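Methyltransferase-like protein 5 (Pyrococcus horikoshii, PDB 1WY7) binds S-adenosyl-L-homocysteine in a methyltransferase fold and is probably an S-adenosylmethionine-dependent methyltransferase acting on RNA. Local coordinates at residues S111-V116 and F138-V143; Y145-A150 and I193-Y198. All coordinates share one frame; numbering follows the deposited sequence.

Contact 1 of 2, residues S111-V116 and F138-V143; sequences SRVDIV and FEISDV
The Arg112 guanidinium has Ile140 O over one face, while Glu139 O and the Asp142 carboxylate lie at its edge. NH2 forms a salt bridge to Asp142 OD2, 3.0 Å from Arg112 NH2, but the hydrogen bond within it is weak, bent to 122° at the proton, and the guanidinium and carboxylate planes are steeply inclined to each other. Arg112 thus closes over the end of helix 131-140, where Val113 N donates a straighter bond to Ile140 O (3.1 Å, 165°). On the buried side, the chi1 of Ile140 (67°) sets CG1 between its own backbone N and carbonyl carbon and so places CG1 and CD1 against Val116 CG2, 3.9 Å from Ile140 CG1; CD1 also meets Val113 CG2. Ala54 of strand 52-56 packs on the same isoleucine. Cut back to an alanine here, the side chain would lose CG1 and CD1, and a gap would probably open beside Val116 CG2 and Val113 CG2, with Ser141 CB still against them. Val116 N then donates a hydrogen bond to Val143 O (3.1 Å). The turn from helix into strand is thereby set beside strand 115-118, completing a beta-alpha-beta crossover of the Rossmann-like methyltransferase fold.

Contact 2 of 2, residues Y145-A150 and I193-Y198; sequences YSIHLA and ITVDIY
His148 and Tyr198 both turn CG away from their carbonyl carbons (chi1 -61° and -67°), which brings their rings together on the face shared with Ser146 and Asp196. His148 CD2 lies 3.7 Å from Tyr198 CD1; the tyrosine carbon comes in at the imidazole edge, and the two planes are steeply inclined to each other. These residues belong to the antiparallel pairing of strands 143-149 and 191-202, within the otherwise largely parallel seven-stranded sheet of the methyltransferase fold. Ser146 with Tyr198 and His148 with Asp196 are hydrogen-bonded pairs, each joined by two backbone bonds. Of these, Asp196 N to His148 O is short and straight (2.7 Å, 169°). Ile147 with Ile197 and Leu149 with Val195 are the non-hydrogen-bonded pairs between and beyond them. Past the last bridge, Ala150 N still reaches Thr194 O at 2.9 Å, and its CB rests against Thr194 CG2.

On the opposite face Ile147 sends CG2 obliquely across Val195, 3.7 Å from Val195 CB, while its CG1 meets Ile197 CG1 more loosely. Helix 32-44 packs here, Leu38 touching both isoleucines, and the Ile147 side chain is about 8 Å from the bound S-adenosyl-L-homocysteine. Helix 152-164 lies over the other face, where Ile158 touches both His148 and Tyr198.

The buried Asp196 carboxylate is shared among several partners: OD2 is hydrogen-bonded to Thr174 OG1, and OD1 forms a salt bridge with Arg155 NE. A water joins the strands beside it, donating to Asp196 OD1 at 2.7 Å and to Leu149 O at 2.8 Å, and accepting, near the plane of the phenol ring, from Tyr198 OH at 2.6 Å.

From the N-terminal side, the chain enters contact 1 through 111-116 and strand 115-118, runs through helix 131-140 and returns at 138-143, closing a loop of 21 intervening residues. It passes directly into strand 143-149, so contact 2 opens at 145-150 just after contact 1 has closed; the two are in series, neither nested nor crossed. Contact 2 closes a longer loop, holding helix 152-164 and strand 167-179, when strand 191-202 returns. Strand 143-149 thus joins a parallel neighbour to an antiparallel one. The contacts' centres are about 19 Å apart, yet they touch: Val116 O lies 2.8 Å from Tyr145 N, a probable hydrogen bond, and Ile115 packs on the Tyr145 ring.

Contact 1 of 2, residues S111-V116 and F138-V143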
loop_
_atom_site.group_PDB
_atom_site.type_symbol
_atom_site.label_atom_id
_atom_site.label_comp_id
_atom_site.label_asym_id
_atom_site.label_seq_id
_atom_site.Cartn_x
_atom_site.Cartn_y
_atom_site.Cartn_z
ATOM N N SER A 111 -14.051 4.710 -7.108
ATOM C CA SER A 111 -13.784 4.651 -8.535
ATOM C C SER A 111 -13.235 3.255 -8.768
ATOM O O SER A 111 -12.369 2.793 -8.028
ATOM C CB SER A 111 -12.725 5.673 -8.944
ATOM O OG SER A 111 -13.127 6.983 -8.624
ATOM N N ARG A 112 -13.732 2.578 -9.792
ATOM C CA ARG A 112 -13.250 1.238 -10.081
ATOM C C ARG A 112 -11.876 1.299 -10.750
ATOM O O ARG A 112 -11.651 2.098 -11.654
ATOM C CB ARG A 112 -14.246 0.505 -10.973
ATOM C CG ARG A 112 -13.878 -0.934 -11.199
ATOM C CD ARG A 112 -15.099 -1.827 -11.175
ATOM N NE ARG A 112 -14.714 -3.235 -11.113
ATOM C CZ ARG A 112 -14.520 -3.918 -9.987
ATOM N NH1 ARG A 112 -14.684 -3.335 -8.810
ATOM N NH2 ARG A 112 -14.147 -5.189 -10.042
ATOM N N VAL A 113 -10.959 0.459 -10.284
ATOM C CA VAL A 113 -9.605 0.408 -10.826
ATOM C C VAL A 113 -9.258 -1.033 -11.189
ATOM O O VAL A 113 -10.032 -1.950 -10.906
ATOM C CB VAL A 113 -8.577 0.893 -9.783
ATOM C CG1 VAL A 113 -8.894 2.320 -9.349
ATOM C CG2 VAL A 113 -8.589 -0.037 -8.584
ATOM N N ASP A 114 -8.095 -1.234 -11.806
ATOM C CA ASP A 114 -7.640 -2.580 -12.177
ATOM C C ASP A 114 -6.976 -3.279 -10.997
ATOM O O ASP A 114 -7.205 -4.470 -10.754
ATOM C CB ASP A 114 -6.611 -2.538 -13.317
ATOM C CG ASP A 114 -7.203 -2.094 -14.646
ATOM O OD1 ASP A 114 -8.322 -2.538 -14.986
ATOM O OD2 ASP A 114 -6.532 -1.315 -15.361
ATOM N N ILE A 115 -6.144 -2.538 -10.271
ATOM C CA ILE A 115 -5.411 -3.098 -9.142
ATOM C C ILE A 115 -5.345 -2.165 -7.934
ATOM O O ILE A 115 -5.306 -0.947 -8.064
ATOM C CB ILE A 115 -3.918 -3.455 -9.547
ATOM C CG1 ILE A 115 -3.845 -4.779 -10.311
ATOM C CG2 ILE A 115 -3.038 -3.596 -8.314
ATOM C CD1 ILE A 115 -4.220 -4.680 -11.735
ATOM N N VAL A 116 -5.335 -2.758 -6.749
ATOM C CA VAL A 116 -5.174 -1.985 -5.539
ATOM C C VAL A 116 -3.870 -2.436 -4.871
ATOM O O VAL A 116 -3.595 -3.631 -4.782
ATOM C CB VAL A 116 -6.306 -2.217 -4.500
ATOM C CG1 VAL A 116 -5.883 -1.603 -3.186
ATOM C CG2 VAL A 116 -7.638 -1.609 -4.963
ATOM N N PHE A 138 -11.638 -4.482 -1.827
ATOM C CA PHE A 138 -12.445 -5.562 -2.393
ATOM C C PHE A 138 -13.588 -5.034 -3.256
ATOM O O PHE A 138 -13.986 -5.653 -4.243
ATOM C CB PHE A 138 -12.991 -6.431 -1.267
ATOM C CG PHE A 138 -11.928 -7.173 -0.523
ATOM C CD1 PHE A 138 -12.096 -7.497 0.814
ATOM C CD2 PHE A 138 -10.741 -7.531 -1.160
ATOM C CE1 PHE A 138 -11.105 -8.162 1.511
ATOM C CE2 PHE A 138 -9.743 -8.198 -0.475
ATOM C CZ PHE A 138 -9.923 -8.514 0.866
ATOM N N GLU A 139 -14.091 -3.872 -2.882
ATOM C CA GLU A 139 -15.188 -3.212 -3.575
ATOM C C GLU A 139 -14.802 -2.653 -4.952
ATOM O O GLU A 139 -15.532 -2.826 -5.929
ATOM C CB GLU A 139 -15.679 -2.060 -2.683
ATOM C CG GLU A 139 -17.075 -1.572 -2.947
ATOM C CD GLU A 139 -17.242 -0.085 -2.647
ATOM O OE1 GLU A 139 -16.659 0.406 -1.655
ATOM O OE2 GLU A 139 -17.964 0.593 -3.409
ATOM N N ILE A 140 -13.648 -1.987 -5.031
ATOM C CA ILE A 140 -13.233 -1.352 -6.285
ATOM C C ILE A 140 -12.307 -2.110 -7.233
ATOM O O ILE A 140 -12.047 -1.640 -8.340
ATOM C CB ILE A 140 -12.568 0.032 -6.027
ATOM C CG1 ILE A 140 -11.235 -0.137 -5.288
ATOM C CG2 ILE A 140 -13.488 0.911 -5.210
ATOM C CD1 ILE A 140 -10.401 1.156 -5.224
ATOM N N SER A 141 -11.810 -3.272 -6.830
ATOM C CA SER A 141 -10.904 -4.013 -7.704
ATOM C C SER A 141 -11.082 -5.518 -7.586
ATOM O O SER A 141 -11.726 -6.002 -6.661
ATOM C CB SER A 141 -9.446 -3.648 -7.374
ATOM O OG SER A 141 -8.529 -4.330 -8.225
ATOM N N ASP A 142 -10.507 -6.253 -8.533
ATOM C CA ASP A 142 -10.568 -7.714 -8.518
ATOM C C ASP A 142 -9.229 -8.314 -8.070
ATOM O O ASP A 142 -9.147 -9.512 -7.785
ATOM C CB ASP A 142 -10.957 -8.252 -9.899
ATOM C CG ASP A 142 -12.451 -8.112 -10.183
ATOM O OD1 ASP A 142 -12.833 -8.188 -11.373
ATOM O OD2 ASP A 142 -13.239 -7.942 -9.221
ATOM N N VAL A 143 -8.191 -7.475 -8.013
ATOM C CA VAL A 143 -6.867 -7.897 -7.548
ATOM C C VAL A 143 -6.355 -6.897 -6.508
ATOM O O VAL A 143 -6.227 -5.705 -6.787
ATOM C CB VAL A 143 -5.835 -7.984 -8.701
ATOM C CG1 VAL A 143 -4.471 -8.401 -8.133
ATOM C CG2 VAL A 143 -6.288 -9.003 -9.747
#

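Contact 2 of 2, residues Y145-A150 and I193-Y198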
loop_
_atom_site.group_PDB
_atom_site.type_symbol
_atom_site.label_atom_id
_atom_site.label_comp_id
_atom_site.label_asym_id
_atom_site.label_seq_id
_atom_site.Cartn_x
_atom_site.Cartn_y
_atom_site.Cartn_z
ATOM N N TYR A 145 -3.346 -6.040 -3.407
ATOM C CA TYR A 145 -2.050 -6.313 -2.784
ATOM C C TYR A 145 -2.025 -5.480 -1.510
ATOM O O TYR A 145 -2.178 -4.261 -1.561
ATOM C CB TYR A 145 -0.875 -5.887 -3.687
ATOM C CG TYR A 145 -0.659 -6.751 -4.919
ATOM C CD1 TYR A 145 0.218 -7.844 -4.900
ATOM C CD2 TYR A 145 -1.339 -6.475 -6.102
ATOM C CE1 TYR A 145 0.406 -8.638 -6.043
ATOM C CE2 TYR A 145 -1.166 -7.251 -7.242
ATOM C CZ TYR A 145 -0.294 -8.331 -7.209
ATOM O OH TYR A 145 -0.150 -9.106 -8.340
ATOM N N SER A 146 -1.832 -6.130 -0.370
ATOM C CA SER A 146 -1.810 -5.418 0.892
ATOM C C SER A 146 -0.758 -5.954 1.839
ATOM O O SER A 146 -0.175 -7.009 1.608
ATOM C CB SER A 146 -3.192 -5.489 1.556
ATOM O OG SER A 146 -3.249 -4.626 2.680
ATOM N N ILE A 147 -0.508 -5.207 2.910
ATOM C CA ILE A 147 0.481 -5.600 3.900
ATOM C C ILE A 147 -0.177 -5.653 5.271
ATOM O O ILE A 147 -0.959 -4.777 5.618
ATOM C CB ILE A 147 1.660 -4.597 3.926
ATOM C CG1 ILE A 147 2.342 -4.560 2.549
ATOM C CG2 ILE A 147 2.654 -4.990 5.000
ATOM C CD1 ILE A 147 3.502 -3.594 2.461
ATOM N N HIS A 148 0.144 -6.679 6.047
ATOM C CA HIS A 148 -0.430 -6.839 7.378
ATOM C C HIS A 148 0.545 -7.524 8.322
ATOM O O HIS A 148 1.516 -8.147 7.886
ATOM C CB HIS A 148 -1.708 -7.670 7.294
ATOM C CG HIS A 148 -2.768 -7.045 6.445
ATOM N ND1 HIS A 148 -3.595 -6.044 6.912
ATOM C CD2 HIS A 148 -3.089 -7.224 5.144
ATOM C CE1 HIS A 148 -4.378 -5.634 5.930
ATOM N NE2 HIS A 148 -4.091 -6.331 4.846
ATOM N N LEU A 149 0.270 -7.398 9.615
ATOM C CA LEU A 149 1.084 -8.002 10.664
ATOM C C LEU A 149 1.105 -9.523 10.549
ATOM O O LEU A 149 0.051 -10.162 10.490
ATOM C CB LEU A 149 0.521 -7.619 12.030
ATOM C CG LEU A 149 1.174 -6.490 12.815
ATOM C CD1 LEU A 149 1.581 -5.392 11.897
ATOM C CD2 LEU A 149 0.206 -5.987 13.871
ATOM N N ALA A 150 2.304 -10.094 10.526
ATOM C CA ALA A 150 2.465 -11.537 10.432
ATOM C C ALA A 150 2.184 -12.190 11.781
ATOM O O ALA A 150 3.078 -12.755 12.399
ATOM C CB ALA A 150 3.877 -11.865 9.987
ATOM N N ILE A 193 9.433 -5.277 12.800
ATOM C CA ILE A 193 8.261 -6.144 12.838
ATOM C C ILE A 193 8.242 -7.062 11.629
ATOM O O ILE A 193 8.891 -6.804 10.623
ATOM C CB ILE A 193 6.919 -5.367 12.810
ATOM C CG1 ILE A 193 6.943 -4.347 11.679
ATOM C CG2 ILE A 193 6.641 -4.731 14.154
ATOM C CD1 ILE A 193 5.569 -3.807 11.316
ATOM N N THR A 194 7.472 -8.134 11.736
ATOM C CA THR A 194 7.353 -9.074 10.653
ATOM C C THR A 194 5.981 -8.901 10.034
ATOM O O THR A 194 4.970 -8.967 10.730
ATOM C CB THR A 194 7.511 -10.487 11.167
ATOM O OG1 THR A 194 8.753 -10.578 11.872
ATOM C CG2 THR A 194 7.494 -11.475 10.009
ATOM N N VAL A 195 5.950 -8.661 8.728
ATOM C CA VAL A 195 4.687 -8.479 8.028
ATOM C C VAL A 195 4.518 -9.492 6.895
ATOM O O VAL A 195 5.485 -10.101 6.430
ATOM C CB VAL A 195 4.572 -7.039 7.402
ATOM C CG1 VAL A 195 4.579 -5.968 8.500
ATOM C CG2 VAL A 195 5.726 -6.789 6.433
ATOM N N ASP A 196 3.269 -9.672 6.477
ATOM C CA ASP A 196 2.924 -10.544 5.370
ATOM C C ASP A 196 2.476 -9.608 4.258
ATOM O O ASP A 196 1.767 -8.624 4.506
ATOM C CB ASP A 196 1.741 -11.462 5.709
ATOM C CG ASP A 196 2.097 -12.542 6.700
ATOM O OD1 ASP A 196 1.264 -12.798 7.592
ATOM O OD2 ASP A 196 3.192 -13.135 6.591
ATOM N N ILE A 197 2.901 -9.907 3.042
ATOM C CA ILE A 197 2.492 -9.141 1.881
ATOM C C ILE A 197 1.508 -10.087 1.189
ATOM O O ILE A 197 1.877 -11.194 0.778
ATOM C CB ILE A 197 3.691 -8.835 0.963
ATOM C CG1 ILE A 197 4.721 -8.010 1.736
ATOM C CG2 ILE A 197 3.214 -8.110 -0.286
ATOM C CD1 ILE A 197 5.956 -7.668 0.943
ATOM N N TYR A 198 0.252 -9.666 1.090
ATOM C CA TYR A 198 -0.779 -10.495 0.481
ATOM C C TYR A 198 -1.165 -10.080 -0.917
ATOM O O TYR A 198 -1.038 -8.923 -1.295
ATOM C CB TYR A 198 -2.092 -10.449 1.283
ATOM C CG TYR A 198 -2.092 -11.066 2.655
ATOM C CD1 TYR A 198 -1.627 -10.356 3.766
ATOM C CD2 TYR A 198 -2.620 -12.343 2.861
ATOM C CE1 TYR A 198 -1.696 -10.906 5.054
ATOM C CE2 TYR A 198 -2.691 -12.898 4.142
ATOM C CZ TYR A 198 -2.225 -12.173 5.226
ATOM O OH TYR A 198 -2.244 -12.740 6.475
HETATM O O HOH W 1 -0.942 -11.300 8.188
#